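Local atomic coordinates of 8-demethyl-8-aminoriboflavin-5'-phosphate synthase (Streptomyces davawensis JCM 4913, PDB entry 5MJI), a protein that catalyses the replacement of the C-8 methyl group of FMN by an amino group, taking glutamate as amino donor, in the biosynthesis of the antibiotic roseoflavin. Residues L6-T11 / L85-P90; K78-D83 / F120-K125; A127-C132 / T144-L149. All coordinates share one frame; numbering follows the deposited sequence.

Interaction 1: L6-T11 / L85-P90; sequences LILNTT and LVIATP. With 7O6 ([(2~{S},3~{R},4~{R})-5-[8-methanoyl-7-methyl-2,4-bis(oxidanylidene)-1~{H}-benzo[g]pteridin-10-ium-10-yl]-2,3,4-tris(oxidanyl)pentyl] dihydrogen phosphate), chain B.
Leu6 to Asn9 pair with Leu85 to Ala88 as adjacent parallel strands of a flavodoxin-like sheet, their directions 17° apart. The tight part is this ladder. Val86 N reaches Leu6 O at 2.8 Å with an almost straight N-H...O angle of 177°. Leu8 then uses both its groups, donating N to Val86 O and accepting from Ala88 N at Leu8 O (2.8 Å), and Thr10 N closes the series on Ala88 O. On one face, Leu8 CD1 lies against Leu85 CD1 (4.0 Å) and Ile87 CD1 (3.9 Å), while Leu6 and Leu85 run side by side. On the other face, Ala88 CB lies 3.9 Å from Ile7 CG2.

Beyond Thr10 the pairing loosens: Thr11 CA and Pro90 CA are 6.1 Å apart, and the first segment turns off toward the flavin. An Asx turn shapes this exit, Asn9 OD1 taking Thr11 N at 3.0 Å, while Asn9 ND2 is held by Gln22. Thr11 OG1, placed opposite its own backbone N (chi1 -177°), donates to phosphate oxygen O3 of the bound 8-formyl flavin mononucleotide (7O6) at 2.6 Å, beside the Pro90 ring. The strand end thus opens into the phosphate-binding loop, where Ser19 OG and Gln20 N also bind the ligand.

In the sheet, the pair is flanked by strand 38-43 beside 6-9 and strand 126-132 beside 85-90; helix 20-34 covers the Val86 and Ala88 face through Tyr32 and Ile25.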
loop_
_atom_site.group_PDB
_atom_site.type_symbol
_atom_site.label_atom_id
_atom_site.label_comp_id
_atom_site.label_asym_id
_atom_site.label_seq_id
_atom_site.Cartn_x
_atom_site.Cartn_y
_atom_site.Cartn_z
ATOM N N LEU A 6 4.872 -7.407 24.903
ATOM C CA LEU A 6 5.022 -8.672 24.204
ATOM C C LEU A 6 5.558 -8.384 22.807
ATOM O O LEU A 6 4.912 -7.674 22.028
ATOM C CB LEU A 6 3.689 -9.414 24.140
ATOM C CG LEU A 6 3.691 -10.713 23.332
ATOM C CD1 LEU A 6 4.531 -11.791 24.021
ATOM C CD2 LEU A 6 2.263 -11.171 23.110
ATOM N N ILE A 7 6.731 -8.929 22.493
ATOM C CA ILE A 7 7.373 -8.746 21.189
ATOM C C ILE A 7 7.299 -10.055 20.419
ATOM O O ILE A 7 7.817 -11.082 20.875
ATOM C CB ILE A 7 8.830 -8.296 21.329
ATOM C CG1 ILE A 7 8.908 -7.084 22.254
ATOM C CG2 ILE A 7 9.432 -8.003 19.929
ATOM C CD1 ILE A 7 10.333 -6.673 22.576
ATOM N N LEU A 8 6.670 -10.016 19.242
ATOM C CA LEU A 8 6.464 -11.199 18.414
ATOM C C LEU A 8 7.422 -11.136 17.231
ATOM O O LEU A 8 7.247 -10.306 16.332
ATOM C CB LEU A 8 5.022 -11.280 17.925
ATOM C CG LEU A 8 3.928 -11.325 18.992
ATOM C CD1 LEU A 8 2.576 -11.531 18.331
ATOM C CD2 LEU A 8 4.228 -12.435 19.995
ATOM N N ASN A 9 8.434 -12.000 17.239
ATOM C CA ASN A 9 9.314 -12.175 16.090
ATOM C C ASN A 9 8.623 -13.120 15.107
ATOM O O ASN A 9 8.423 -14.300 15.408
ATOM C CB ASN A 9 10.667 -12.726 16.537
ATOM C CG ASN A 9 11.659 -12.836 15.389
ATOM O OD1 ASN A 9 11.268 -12.806 14.224
ATOM N ND2 ASN A 9 12.956 -12.950 15.714
ATOM N N THR A 10 8.252 -12.611 13.930
ATOM C CA THR A 10 7.491 -13.389 12.956
ATOM C C THR A 10 8.359 -13.873 11.790
ATOM O O THR A 10 7.859 -14.098 10.682
ATOM C CB THR A 10 6.289 -12.581 12.474
ATOM O OG1 THR A 10 6.732 -11.378 11.830
ATOM C CG2 THR A 10 5.373 -12.212 13.680
ATOM N N THR A 11 9.653 -14.076 12.043
ATOM C CA THR A 11 10.530 -14.735 11.085
ATOM C C THR A 11 9.972 -16.105 10.687
ATOM O O THR A 11 9.269 -16.765 11.456
ATOM C CB THR A 11 11.932 -14.898 11.687
ATOM O OG1 THR A 11 12.808 -15.485 10.720
ATOM C CG2 THR A 11 11.891 -15.812 12.924
ATOM N N LEU A 85 1.991 -4.364 22.494
ATOM C CA LEU A 85 2.284 -5.390 21.505
ATOM C C LEU A 85 3.262 -4.809 20.497
ATOM O O LEU A 85 2.991 -3.760 19.896
ATOM C CB LEU A 85 1.008 -5.874 20.812
ATOM C CG LEU A 85 1.229 -6.968 19.757
ATOM C CD1 LEU A 85 1.636 -8.288 20.402
ATOM C CD2 LEU A 85 -0.014 -7.156 18.892
ATOM N N VAL A 86 4.396 -5.470 20.317
ATOM C CA VAL A 86 5.336 -5.104 19.260
ATOM C C VAL A 86 5.397 -6.264 18.271
ATOM O O VAL A 86 5.919 -7.345 18.585
ATOM C CB VAL A 86 6.738 -4.774 19.797
ATOM C CG1 VAL A 86 7.690 -4.376 18.617
ATOM C CG2 VAL A 86 6.688 -3.665 20.836
ATOM N N ILE A 87 4.891 -6.040 17.070
ATOM C CA ILE A 87 5.136 -6.972 15.976
ATOM C C ILE A 87 6.535 -6.673 15.449
ATOM O O ILE A 87 6.826 -5.544 15.045
ATOM C CB ILE A 87 4.083 -6.834 14.865
ATOM C CG1 ILE A 87 2.650 -7.040 15.399
ATOM C CG2 ILE A 87 4.402 -7.752 13.680
ATOM C CD1 ILE A 87 2.434 -8.350 16.090
ATOM N N ALA A 88 7.405 -7.672 15.480
ATOM C CA ALA A 88 8.766 -7.573 14.974
ATOM C C ALA A 88 8.835 -8.489 13.751
ATOM O O ALA A 88 9.031 -9.700 13.885
ATOM C CB ALA A 88 9.781 -7.969 16.047
ATOM N N THR A 89 8.665 -7.916 12.561
ATOM C CA THR A 89 8.484 -8.740 11.374
ATOM C C THR A 89 9.558 -8.455 10.333
ATOM O O THR A 89 9.853 -7.283 10.048
ATOM C CB THR A 89 7.069 -8.536 10.734
ATOM O OG1 THR A 89 6.937 -9.403 9.597
ATOM C CG2 THR A 89 6.808 -7.066 10.320
ATOM N N PRO A 90 10.162 -9.485 9.745
ATOM C CA PRO A 90 10.861 -9.277 8.472
ATOM C C PRO A 90 9.870 -8.809 7.416
ATOM O O PRO A 90 8.652 -8.924 7.564
ATOM C CB PRO A 90 11.417 -10.662 8.117
ATOM C CG PRO A 90 11.157 -11.552 9.290
ATOM C CD PRO A 90 10.098 -10.906 10.136
HETATM C C6 7O6 B . 12.445 -11.069 1.283
HETATM C C5 7O6 B . 14.381 -10.058 2.487
HETATM C C4 7O6 B . 14.257 -9.826 4.019
HETATM C C3 7O6 B . 14.463 -11.072 4.867
HETATM C C2 7O6 B . 15.185 -10.696 6.152
HETATM C C1 7O6 B . 14.986 -11.903 7.048
HETATM O O1 7O6 B . 16.116 -13.485 9.530
HETATM P P1 7O6 B . 14.814 -12.838 9.397
HETATM O O2 7O6 B . 14.429 -12.417 10.743
HETATM O O3 7O6 B . 13.865 -13.845 8.939
HETATM O O4 7O6 B . 14.899 -11.540 8.384
HETATM O O5 7O6 B . 14.636 -9.563 6.762
HETATM O O6 7O6 B . 15.155 -12.140 4.259
HETATM O O7 7O6 B . 13.038 -9.302 4.502
HETATM N N1 7O6 B . 13.143 -9.921 1.725
HETATM C C7 7O6 B . 12.898 -12.347 1.589
HETATM C C8 7O6 B . 12.167 -13.439 1.144
HETATM C C9 7O6 B . 12.671 -14.847 1.481
HETATM C C10 7O6 B . 10.996 -13.319 0.413
HETATM C C11 7O6 B . 10.221 -14.571 -0.039
HETATM C C12 7O6 B . 10.541 -12.045 0.113
HETATM C C13 7O6 B . 11.258 -10.919 0.547
HETATM N N2 7O6 B . 10.757 -9.699 0.218
HETATM C C14 7O6 B . 12.641 -8.665 1.369
HETATM N N3 7O6 B . 13.339 -7.592 1.779
HETATM C C15 7O6 B . 11.447 -8.607 0.633
HETATM C C16 7O6 B . 10.909 -7.249 0.292
HETATM O O8 7O6 B . 9.731 -7.101 -0.423
HETATM N N4 7O6 B . 11.612 -6.113 0.715
HETATM C C17 7O6 B . 12.830 -6.256 1.447
HETATM O O9 7O6 B . 13.546 -5.142 1.849
HETATM O O10 7O6 B . 13.300 -14.985 2.474
#

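Interaction 2: K78-D83 / F120-K125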
loop_
_atom_site.group_PDB
_atom_site.type_symbol
_atom_site.label_atom_id
_atom_site.label_comp_id
_atom_site.label_asym_id
_atom_site.label_seq_id
_atom_site.Cartn_x
_atom_site.Cartn_y
_atom_site.Cartn_z
ATOM N N LYS A 78 -1.409 -14.351 25.979
ATOM C CA LYS A 78 -0.299 -13.416 26.150
ATOM C C LYS A 78 -0.595 -12.070 25.494
ATOM O O LYS A 78 -0.289 -11.016 26.061
ATOM C CB LYS A 78 0.991 -14.011 25.589
ATOM C CG LYS A 78 1.544 -15.133 26.461
ATOM C CD LYS A 78 2.873 -15.649 25.970
ATOM C CE LYS A 78 3.464 -16.635 26.982
ATOM N NZ LYS A 78 3.528 -16.024 28.353
ATOM N N ILE A 79 -1.204 -12.085 24.303
ATOM C CA ILE A 79 -1.564 -10.837 23.633
ATOM C C ILE A 79 -2.584 -10.067 24.460
ATOM O O ILE A 79 -2.470 -8.851 24.643
ATOM C CB ILE A 79 -2.083 -11.123 22.209
ATOM C CG1 ILE A 79 -0.962 -11.722 21.342
ATOM C CG2 ILE A 79 -2.663 -9.857 21.579
ATOM C CD1 ILE A 79 -1.453 -12.317 20.032
ATOM N N ARG A 80 -3.580 -10.769 24.995
ATOM C CA ARG A 80 -4.596 -10.115 25.812
ATOM C C ARG A 80 -4.015 -9.500 27.076
ATOM O O ARG A 80 -4.531 -8.485 27.559
ATOM C CB ARG A 80 -5.684 -11.114 26.193
ATOM C CG ARG A 80 -6.736 -11.356 25.136
ATOM C CD ARG A 80 -7.638 -12.459 25.653
ATOM N NE ARG A 80 -8.759 -12.772 24.781
ATOM C CZ ARG A 80 -9.222 -14.005 24.602
ATOM N NH1 ARG A 80 -10.261 -14.219 23.799
ATOM N NH2 ARG A 80 -8.628 -15.027 25.223
ATOM N N GLU A 81 -2.969 -10.093 27.642
ATOM C CA GLU A 81 -2.435 -9.552 28.885
ATOM C C GLU A 81 -1.345 -8.509 28.669
ATOM O O GLU A 81 -1.049 -7.751 29.598
ATOM C CB GLU A 81 -1.895 -10.671 29.781
ATOM C CG GLU A 81 -0.717 -11.403 29.193
ATOM C CD GLU A 81 0.174 -12.116 30.238
ATOM O OE1 GLU A 81 1.101 -12.854 29.828
ATOM O OE2 GLU A 81 -0.041 -11.930 31.459
ATOM N N ALA A 82 -0.750 -8.443 27.478
ATOM C CA ALA A 82 0.313 -7.480 27.220
ATOM C C ALA A 82 -0.284 -6.090 26.993
ATOM O O ALA A 82 -1.262 -5.937 26.251
ATOM C CB ALA A 82 1.140 -7.912 26.007
ATOM N N ASP A 83 0.288 -5.083 27.658
ATOM C CA ASP A 83 -0.147 -3.706 27.465
ATOM C C ASP A 83 0.450 -3.103 26.200
ATOM O O ASP A 83 -0.130 -2.175 25.615
ATOM C CB ASP A 83 0.253 -2.865 28.676
ATOM C CG ASP A 83 -0.172 -3.510 29.977
ATOM O OD1 ASP A 83 -1.359 -3.367 30.331
ATOM O OD2 ASP A 83 0.668 -4.197 30.613
ATOM N N PHE A 120 -13.908 -2.941 22.271
ATOM C CA PHE A 120 -13.242 -4.120 21.738
ATOM C C PHE A 120 -12.191 -4.603 22.739
ATOM O O PHE A 120 -11.599 -3.802 23.466
ATOM C CB PHE A 120 -12.601 -3.802 20.380
ATOM C CG PHE A 120 -13.584 -3.305 19.338
ATOM C CD1 PHE A 120 -14.871 -3.828 19.266
ATOM C CD2 PHE A 120 -13.223 -2.307 18.434
ATOM C CE1 PHE A 120 -15.780 -3.364 18.314
ATOM C CE2 PHE A 120 -14.125 -1.839 17.471
ATOM C CZ PHE A 120 -15.406 -2.371 17.413
ATOM N N PRO A 121 -11.944 -5.915 22.813
ATOM C CA PRO A 121 -11.127 -6.442 23.924
ATOM C C PRO A 121 -9.686 -5.947 23.957
ATOM O O PRO A 121 -9.066 -5.986 25.029
ATOM C CB PRO A 121 -11.193 -7.965 23.724
ATOM C CG PRO A 121 -11.664 -8.155 22.314
ATOM C CD PRO A 121 -12.556 -6.995 22.024
ATOM N N LEU A 122 -9.124 -5.461 22.848
ATOM C CA LEU A 122 -7.743 -4.983 22.879
ATOM C C LEU A 122 -7.656 -3.468 23.036
ATOM O O LEU A 122 -6.582 -2.884 22.838
ATOM C CB LEU A 122 -6.991 -5.460 21.630
ATOM C CG LEU A 122 -6.958 -6.997 21.545
ATOM C CD1 LEU A 122 -6.351 -7.488 20.261
ATOM C CD2 LEU A 122 -6.233 -7.613 22.745
ATOM N N TYR A 123 -8.760 -2.827 23.410
ATOM C CA TYR A 123 -8.746 -1.404 23.709
ATOM C C TYR A 123 -7.773 -1.088 24.832
ATOM O O TYR A 123 -7.508 -1.917 25.713
ATOM C CB TYR A 123 -10.147 -0.921 24.091
ATOM C CG TYR A 123 -10.767 -0.074 23.015
ATOM C CD1 TYR A 123 -11.003 -0.608 21.755
ATOM C CD2 TYR A 123 -11.116 1.264 23.251
ATOM C CE1 TYR A 123 -11.573 0.147 20.749
ATOM C CE2 TYR A 123 -11.687 2.039 22.237
ATOM C CZ TYR A 123 -11.902 1.472 20.988
ATOM O OH TYR A 123 -12.475 2.194 19.965
ATOM N N ASN A 124 -7.234 0.132 24.778
ATOM C CA ASN A 124 -6.310 0.703 25.756
ATOM C C ASN A 124 -4.920 0.091 25.705
ATOM O O ASN A 124 -4.090 0.407 26.559
ATOM C CB ASN A 124 -6.880 0.616 27.174
ATOM C CG ASN A 124 -8.211 1.319 27.273
ATOM O OD1 ASN A 124 -8.316 2.489 26.918
ATOM N ND2 ASN A 124 -9.250 0.594 27.679
ATOM N N LYS A 125 -4.633 -0.753 24.719
ATOM C CA LYS A 125 -3.275 -1.232 24.534
ATOM C C LYS A 125 -2.537 -0.343 23.528
ATOM O O LYS A 125 -3.117 0.544 22.898
ATOM C CB LYS A 125 -3.286 -2.695 24.103
ATOM C CG LYS A 125 -4.034 -3.610 25.100
ATOM C CD LYS A 125 -4.108 -5.044 24.580
ATOM C CE LYS A 125 -4.722 -5.990 25.610
ATOM N NZ LYS A 125 -3.892 -6.092 26.851
#
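Lys125 points its side chain at the C-terminal end of helix 72-81, where Arg80 and Ala82 offer backbone carbonyls, just ahead of strands 84-90 and 126-132, at the N-terminal edge of the parallel sheet of the flavodoxin-like domain. The lysine runs extended from CB to CE and then bends at its last torsion (chi4 -63°), which carries NZ in between the two oxygens. Lys125 NZ donates to Arg80 O at 2.6 Å and to Ala82 O at 2.7 Å. Neither bond follows a lone pair: the ammonium nitrogen stands above both carbonyl planes, 56° out of the first and 51° out of the second. The negative end of the helix dipole would be expected to favour a positive charge here, and two bonds grip the amino end of a buried lysine. Asp83 OD1, 5.1 Å from Lys125 NZ, is not in contact with it; Asp83 OD2 instead accepts from Lys4 N.

Leu122 makes the apolar half of the contact. Two overlapping beta turns, type I from Phe120 to Tyr123 and type II from Leu122 to Lys125, set it over the last helical turn, with Leu122 CD2 4.4 Å from Ile79 CG2 and 4.3 Å from Arg80 CA. Leu107 of helix 98-107 packs against both Ile79 and Leu122, and Tyr123 OH bonds to Asn159 and Asn195 of a second subunit. The lysine stem also runs past the carbonyl oxygens that follow the helix, Lys125 CD 3.4 Å from Ala82 O and Lys125 CB 3.5 Å from Asp83 O.

Interaction 3: A127-C132 / T144-L149. With 7O6 ([(2~{S},3~{R},4~{R})-5-[8-methanoyl-7-methyl-2,4-bis(oxidanylidene)-1~{H}-benzo[g]pteridin-10-ium-10-yl]-2,3,4-tris(oxidanyl)pentyl] dihydrogen phosphate), chain B.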
loop_
_atom_site.group_PDB
_atom_site.type_symbol
_atom_site.label_atom_id
_atom_site.label_comp_id
_atom_site.label_asym_id
_atom_site.label_seq_id
_atom_site.Cartn_x
_atom_site.Cartn_y
_atom_site.Cartn_z
ATOM N N ALA A 127 0.604 -0.261 20.404
ATOM C CA ALA A 127 1.346 -1.043 19.429
ATOM C C ALA A 127 2.582 -0.279 18.966
ATOM O O ALA A 127 2.564 0.950 18.853
ATOM C CB ALA A 127 0.450 -1.415 18.235
ATOM N N GLY A 128 3.667 -1.023 18.751
ATOM C CA GLY A 128 4.805 -0.548 17.992
ATOM C C GLY A 128 5.201 -1.627 16.996
ATOM O O GLY A 128 4.624 -2.712 16.980
ATOM N N LEU A 129 6.201 -1.309 16.177
ATOM C CA LEU A 129 6.664 -2.222 15.143
ATOM C C LEU A 129 8.175 -2.215 15.063
ATOM O O LEU A 129 8.802 -1.158 15.115
ATOM C CB LEU A 129 6.152 -1.844 13.766
ATOM C CG LEU A 129 4.782 -2.218 13.284
ATOM C CD1 LEU A 129 4.711 -1.771 11.844
ATOM C CD2 LEU A 129 4.556 -3.704 13.417
ATOM N N LEU A 130 8.744 -3.393 14.871
ATOM C CA LEU A 130 10.134 -3.545 14.469
ATOM C C LEU A 130 10.111 -4.262 13.133
ATOM O O LEU A 130 9.417 -5.271 12.989
ATOM C CB LEU A 130 10.936 -4.346 15.500
ATOM C CG LEU A 130 11.120 -3.682 16.872
ATOM C CD1 LEU A 130 11.774 -4.664 17.857
ATOM C CD2 LEU A 130 11.965 -2.418 16.741
ATOM N N MET A 131 10.817 -3.731 12.147
ATOM C CA MET A 131 10.793 -4.330 10.820
ATOM C C MET A 131 12.209 -4.443 10.281
ATOM O O MET A 131 13.060 -3.588 10.545
ATOM C CB MET A 131 9.936 -3.524 9.838
ATOM C CG MET A 131 8.433 -3.583 10.084
ATOM S SD MET A 131 7.621 -2.312 9.101
ATOM C CE MET A 131 8.228 -0.857 9.963
ATOM N N CYS A 132 12.455 -5.502 9.522
ATOM C CA CYS A 132 13.760 -5.709 8.922
ATOM C C CYS A 132 13.565 -6.154 7.481
ATOM O O CYS A 132 12.845 -7.122 7.236
ATOM C CB CYS A 132 14.531 -6.774 9.708
ATOM S SG CYS A 132 16.226 -6.716 9.377
ATOM N N THR A 144 0.159 -0.752 6.857
ATOM C CA THR A 144 -0.815 -1.836 6.796
ATOM C C THR A 144 -1.024 -2.465 8.166
ATOM O O THR A 144 -2.162 -2.612 8.625
ATOM C CB THR A 144 -0.359 -2.880 5.765
ATOM O OG1 THR A 144 -0.202 -2.241 4.494
ATOM C CG2 THR A 144 -1.385 -4.035 5.630
ATOM N N VAL A 145 0.069 -2.805 8.856
ATOM C CA VAL A 145 -0.047 -3.490 10.142
ATOM C C VAL A 145 -0.635 -2.563 11.196
ATOM O O VAL A 145 -1.569 -2.938 11.915
ATOM C CB VAL A 145 1.321 -4.053 10.573
ATOM C CG1 VAL A 145 1.250 -4.643 11.995
ATOM C CG2 VAL A 145 1.785 -5.109 9.558
ATOM N N LEU A 146 -0.112 -1.335 11.301
ATOM C CA LEU A 146 -0.599 -0.432 12.341
ATOM C C LEU A 146 -2.039 -0.001 12.091
ATOM O O LEU A 146 -2.796 0.178 13.052
ATOM C CB LEU A 146 0.309 0.787 12.465
ATOM C CG LEU A 146 1.679 0.421 13.070
ATOM C CD1 LEU A 146 2.637 1.595 12.988
ATOM C CD2 LEU A 146 1.547 -0.057 14.519
ATOM N N ASN A 147 -2.441 0.163 10.828
ATOM C CA ASN A 147 -3.852 0.429 10.554
ATOM C C ASN A 147 -4.719 -0.717 11.075
ATOM O O ASN A 147 -5.729 -0.496 11.750
ATOM C CB ASN A 147 -4.093 0.638 9.056
ATOM C CG ASN A 147 -5.580 0.826 8.733
ATOM O OD1 ASN A 147 -6.225 -0.067 8.181
ATOM N ND2 ASN A 147 -6.128 1.967 9.114
ATOM N N ASN A 148 -4.323 -1.956 10.777
ATOM C CA ASN A 148 -5.104 -3.099 11.236
ATOM C C ASN A 148 -5.120 -3.206 12.764
ATOM O O ASN A 148 -6.163 -3.504 13.352
ATOM C CB ASN A 148 -4.570 -4.385 10.626
ATOM C CG ASN A 148 -5.413 -5.573 11.014
ATOM O OD1 ASN A 148 -5.088 -6.287 11.964
ATOM N ND2 ASN A 148 -6.532 -5.765 10.314
ATOM N N LEU A 149 -3.982 -2.968 13.430
ATOM C CA LEU A 149 -3.990 -3.030 14.889
ATOM C C LEU A 149 -4.816 -1.891 15.489
ATOM O O LEU A 149 -5.475 -2.078 16.517
ATOM C CB LEU A 149 -2.558 -3.013 15.435
ATOM C CG LEU A 149 -1.671 -4.241 15.152
ATOM C CD1 LEU A 149 -0.253 -4.034 15.667
ATOM C CD2 LEU A 149 -2.267 -5.535 15.748
HETATM C C6 7O6 B . 12.445 -11.069 1.283
HETATM C C5 7O6 B . 14.381 -10.058 2.487
HETATM C C4 7O6 B . 14.257 -9.826 4.019
HETATM C C3 7O6 B . 14.463 -11.072 4.867
HETATM C C2 7O6 B . 15.185 -10.696 6.152
HETATM C C1 7O6 B . 14.986 -11.903 7.048
HETATM O O1 7O6 B . 16.116 -13.485 9.530
HETATM P P1 7O6 B . 14.814 -12.838 9.397
HETATM O O2 7O6 B . 14.429 -12.417 10.743
HETATM O O3 7O6 B . 13.865 -13.845 8.939
HETATM O O4 7O6 B . 14.899 -11.540 8.384
HETATM O O5 7O6 B . 14.636 -9.563 6.762
HETATM O O6 7O6 B . 15.155 -12.140 4.259
HETATM O O7 7O6 B . 13.038 -9.302 4.502
HETATM N N1 7O6 B . 13.143 -9.921 1.725
HETATM C C7 7O6 B . 12.898 -12.347 1.589
HETATM C C8 7O6 B . 12.167 -13.439 1.144
HETATM C C9 7O6 B . 12.671 -14.847 1.481
HETATM C C10 7O6 B . 10.996 -13.319 0.413
HETATM C C11 7O6 B . 10.221 -14.571 -0.039
HETATM C C12 7O6 B . 10.541 -12.045 0.113
HETATM C C13 7O6 B . 11.258 -10.919 0.547
HETATM N N2 7O6 B . 10.757 -9.699 0.218
HETATM C C14 7O6 B . 12.641 -8.665 1.369
HETATM N N3 7O6 B . 13.339 -7.592 1.779
HETATM C C15 7O6 B . 11.447 -8.607 0.633
HETATM C C16 7O6 B . 10.909 -7.249 0.292
HETATM O O8 7O6 B . 9.731 -7.101 -0.423
HETATM N N4 7O6 B . 11.612 -6.113 0.715
HETATM C C17 7O6 B . 12.830 -6.256 1.447
HETATM O O9 7O6 B . 13.546 -5.142 1.849
HETATM O O10 7O6 B . 13.300 -14.985 2.474
#
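Within the beta-alpha-beta unit made by strand 126-132, helix 138-152 and strand 161-164, Ala127 and Leu129 of the first strand pack on Val145, Leu146 and Leu149 of the connecting helix. The segments run nearly antiparallel, at 159°, with axes 9.3 Å apart, a strand face against a helix flank. All the touching pairs are apolar side chains. Leu129 forms the middle of the contact. With CG opposite the carbonyl carbon (chi1 -82°), it spreads its two methyls: Leu129 CD2 meets Val145 CG1 at 3.7 Å, the two side chains crossing at a slant, and Leu129 CD1 lies 3.9 Å from Leu146 CG, the two leucines meeting tip to tip. Leu146 leaves the helix along its flank, yet its branch bends in over the strand and also touches Ala127, Leu146 CD2 to Ala127 CB, at 4.1 Å. The short Ala127 methyl lets the helix come close at this end, Leu149 CD1 reaching Ala127 CB at 3.7 Å, with Tyr154 packing on both residues.

Further along, Met131 meets the earlier part of the same helix at Ala138, Val141 and Ala142. The helix also faces other subunits of the tetramer: Leu93 of a fourth subunit packs on Thr144 and Asn148, and Ala142 of a second on Asn147. The strand itself ends at the flavin site, where Cys132 O lies 3.1 Å from the ribityl oxygen O5 of bound 7O6.

In the fold
From the N terminus, strand 4-9 comes first, and interaction 1 closes the long loop back to it when strand 84-90 arrives. Interaction 2 opens inside that loop, at the end of helix 72-81, and closes beyond it at 120-125, so the two cross; they also touch, Leu6 packing on Ile79 and Ala82. Interaction 3 begins just after 120-125 and closes a short loop, in series with both others. Strands 84-90 and 126-132 are sheet neighbours, joined by probable hydrogen bonds between Ile87, Thr89 and Leu130. Interactions 1 and 3 therefore share the sheet and the ligand-binding edge, whereas interaction 2 ties together the opposite end of the domain.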